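Local coordinates for possible substrate binding protein of ABC transporter system (Rhodopseudomonas palustris, PDB 3N0X) that probably binds branched-chain or related amino acids outside the inner membrane and delivers them to an ABC-type uptake transporter, at residues V296-K301 with A312-M317. Sequence-based numbering, arbitrary orientation. Where two conformers were deposited one is given.
Sequences VTAVQK and AAMEGM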
loop_
_atom_site.group_PDB
_atom_site.type_symbol
_atom_site.label_atom_id
_atom_site.label_comp_id
_atom_site.label_asym_id
_atom_site.label_seq_id
_atom_site.Cartn_x
_atom_site.Cartn_y
_atom_site.Cartn_z
ATOM N N VAL A 296 -15.534 -7.919 -9.070
ATOM C CA VAL A 296 -16.113 -9.023 -9.801
ATOM C C VAL A 296 -16.512 -10.141 -8.825
ATOM O O VAL A 296 -17.588 -10.716 -8.948
ATOM C CB VAL A 296 -15.167 -9.533 -10.884
ATOM C CG1 VAL A 296 -15.671 -10.880 -11.462
ATOM C CG2 VAL A 296 -15.014 -8.467 -11.979
ATOM N N THR A 297 -15.665 -10.437 -7.840
ATOM C CA THR A 297 -15.938 -11.489 -6.874
ATOM C C THR A 297 -17.195 -11.118 -6.038
ATOM O O THR A 297 -18.059 -11.983 -5.815
ATOM C CB THR A 297 -14.728 -11.687 -5.993
ATOM O OG1 THR A 297 -13.596 -12.016 -6.819
ATOM C CG2 THR A 297 -14.952 -12.801 -4.976
ATOM N N ALA A 298 -17.315 -9.835 -5.668
ATOM C CA ALA A 298 -18.477 -9.365 -4.882
ATOM C C ALA A 298 -19.776 -9.466 -5.659
ATOM O O ALA A 298 -20.799 -9.987 -5.131
ATOM C CB ALA A 298 -18.286 -7.940 -4.406
ATOM N N VAL A 299 -19.751 -9.002 -6.903
ATOM C CA VAL A 299 -20.982 -8.985 -7.714
ATOM C C VAL A 299 -21.406 -10.407 -8.049
ATOM O O VAL A 299 -22.601 -10.739 -7.991
ATOM C CB VAL A 299 -20.843 -8.085 -8.982
ATOM C CG1 VAL A 299 -22.046 -8.209 -9.910
ATOM C CG2 VAL A 299 -20.596 -6.622 -8.618
ATOM N N GLN A 300 -20.434 -11.263 -8.325
ATOM C CA GLN A 300 -20.699 -12.666 -8.600
ATOM C C GLN A 300 -21.323 -13.334 -7.353
ATOM O O GLN A 300 -22.272 -14.123 -7.459
ATOM C CB GLN A 300 -19.417 -13.393 -9.045
ATOM C CG GLN A 300 -19.662 -14.795 -9.542
ATOM N N LYS A 301 -20.784 -13.033 -6.181
ATOM C CA LYS A 301 -21.273 -13.655 -4.963
ATOM C C LYS A 301 -22.657 -13.126 -4.573
ATOM O O LYS A 301 -23.539 -13.927 -4.212
ATOM C CB LYS A 301 -20.287 -13.471 -3.814
ATOM C CG LYS A 301 -20.736 -14.180 -2.552
ATOM C CD LYS A 301 -19.733 -14.035 -1.435
ATOM C CE LYS A 301 -20.418 -14.207 -0.075
ATOM N NZ LYS A 301 -19.543 -13.824 1.065
ATOM N N ALA A 312 -23.076 -7.115 2.499
ATOM C CA ALA A 312 -23.206 -8.414 3.152
ATOM C C ALA A 312 -22.301 -9.439 2.504
ATOM O O ALA A 312 -21.719 -10.297 3.194
ATOM C CB ALA A 312 -24.692 -8.909 3.144
ATOM N N ALA A 313 -22.207 -9.374 1.180
ATOM C CA ALA A 313 -21.347 -10.292 0.432
ATOM C C ALA A 313 -19.854 -10.012 0.699
ATOM O O ALA A 313 -19.065 -10.966 0.871
ATOM C CB ALA A 313 -21.646 -10.184 -1.076
HETATM N N MSE A 314 -19.491 -8.735 0.790
HETATM C CA MSE A 314 -18.089 -8.325 0.883
HETATM C C MSE A 314 -17.470 -8.458 2.287
HETATM O O MSE A 314 -16.257 -8.668 2.398
HETATM C CB MSE A 314 -17.922 -6.892 0.354
HETATM C CG MSE A 314 -18.165 -6.837 -1.133
HETATM SE SE MSE A 314 -18.320 -5.042 -1.771
HETATM C CE MSE A 314 -16.543 -4.424 -1.696
ATOM N N GLU A 315 -18.287 -8.370 3.346
ATOM C CA GLU A 315 -17.755 -8.486 4.707
ATOM C C GLU A 315 -17.242 -9.905 4.931
ATOM O O GLU A 315 -18.010 -10.876 4.844
ATOM C CB GLU A 315 -18.852 -8.148 5.747
ATOM C CG GLU A 315 -19.103 -6.651 5.807
ATOM C CD GLU A 315 -19.960 -6.211 7.010
ATOM O OE1 GLU A 315 -20.672 -7.074 7.604
ATOM O OE2 GLU A 315 -19.925 -4.993 7.310
ATOM N N GLY A 316 -15.934 -10.038 5.214
ATOM C CA GLY A 316 -15.328 -11.366 5.424
ATOM C C GLY A 316 -14.990 -12.095 4.121
ATOM O O GLY A 316 -14.615 -13.269 4.168
HETATM N N MSE A 317 -15.160 -11.425 2.987
HETATM C CA MSE A 317 -15.012 -12.050 1.669
HETATM C C MSE A 317 -13.548 -12.190 1.267
HETATM O O MSE A 317 -12.826 -11.189 1.202
HETATM C CB MSE A 317 -15.731 -11.241 0.592
HETATM C CG MSE A 317 -15.877 -11.969 -0.743
HETATM SE SE MSE A 317 -16.610 -10.803 -2.100
HETATM C CE MSE A 317 -15.047 -9.825 -2.488
HETATM O O HOH W 1 -21.053 -12.793 3.470
#
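The peptide group joining Thr297 to Ala298 offers a flat face to the selenomethionine Met317, whose SE lies over it, 3.8 Å from Ala298 N, with CE over the same face. The long, unbranched Met317 chain suits this, laying a polarisable atom on the helix backbone. The peptide joining Ala313 to Met314 is met at its edge instead: in one of its two conformers, Lys301 NZ reaches Ala313 O at 2.9 Å, in the carbonyl plane and on a lone pair, with a C=O...N angle of 131°. Lysine suits this place because its extended chain, with CG anti to the backbone N (chi1 -177°), carries the ammonium across to the next helix. In that conformer NZ also donates to a water bonded to Ala312 O, so the ammonium serves one carbonyl directly and a second through the water, near a helix C-terminus whose dipole would probably favour it.

Alanine at 298 and 313 lets the backbones come close, with 5.9 Å between Ala298 CA and Met314 CA. Ala298 CB presses tightly on Met314 CG at 3.5 Å. Met317, bent at chi3 (78°), turns its methyl toward Thr297; threonine can offer CG2 to SE at 3.9 Å while its hydroxyl bonds to Met293 O. After helix 307-314 the chain makes a type II turn from Met314 to Met317, where Gly316 readily adopts the positive phi needed.

The turn leads into strand 318-321 and brings Met314 and Met317 onto Phe328 of strand 324-328, while Val296 and Val299 of helix 283-302 pack on strand 41-42 and Val296 also meets helix 18-35, within the periplasmic binding protein fold.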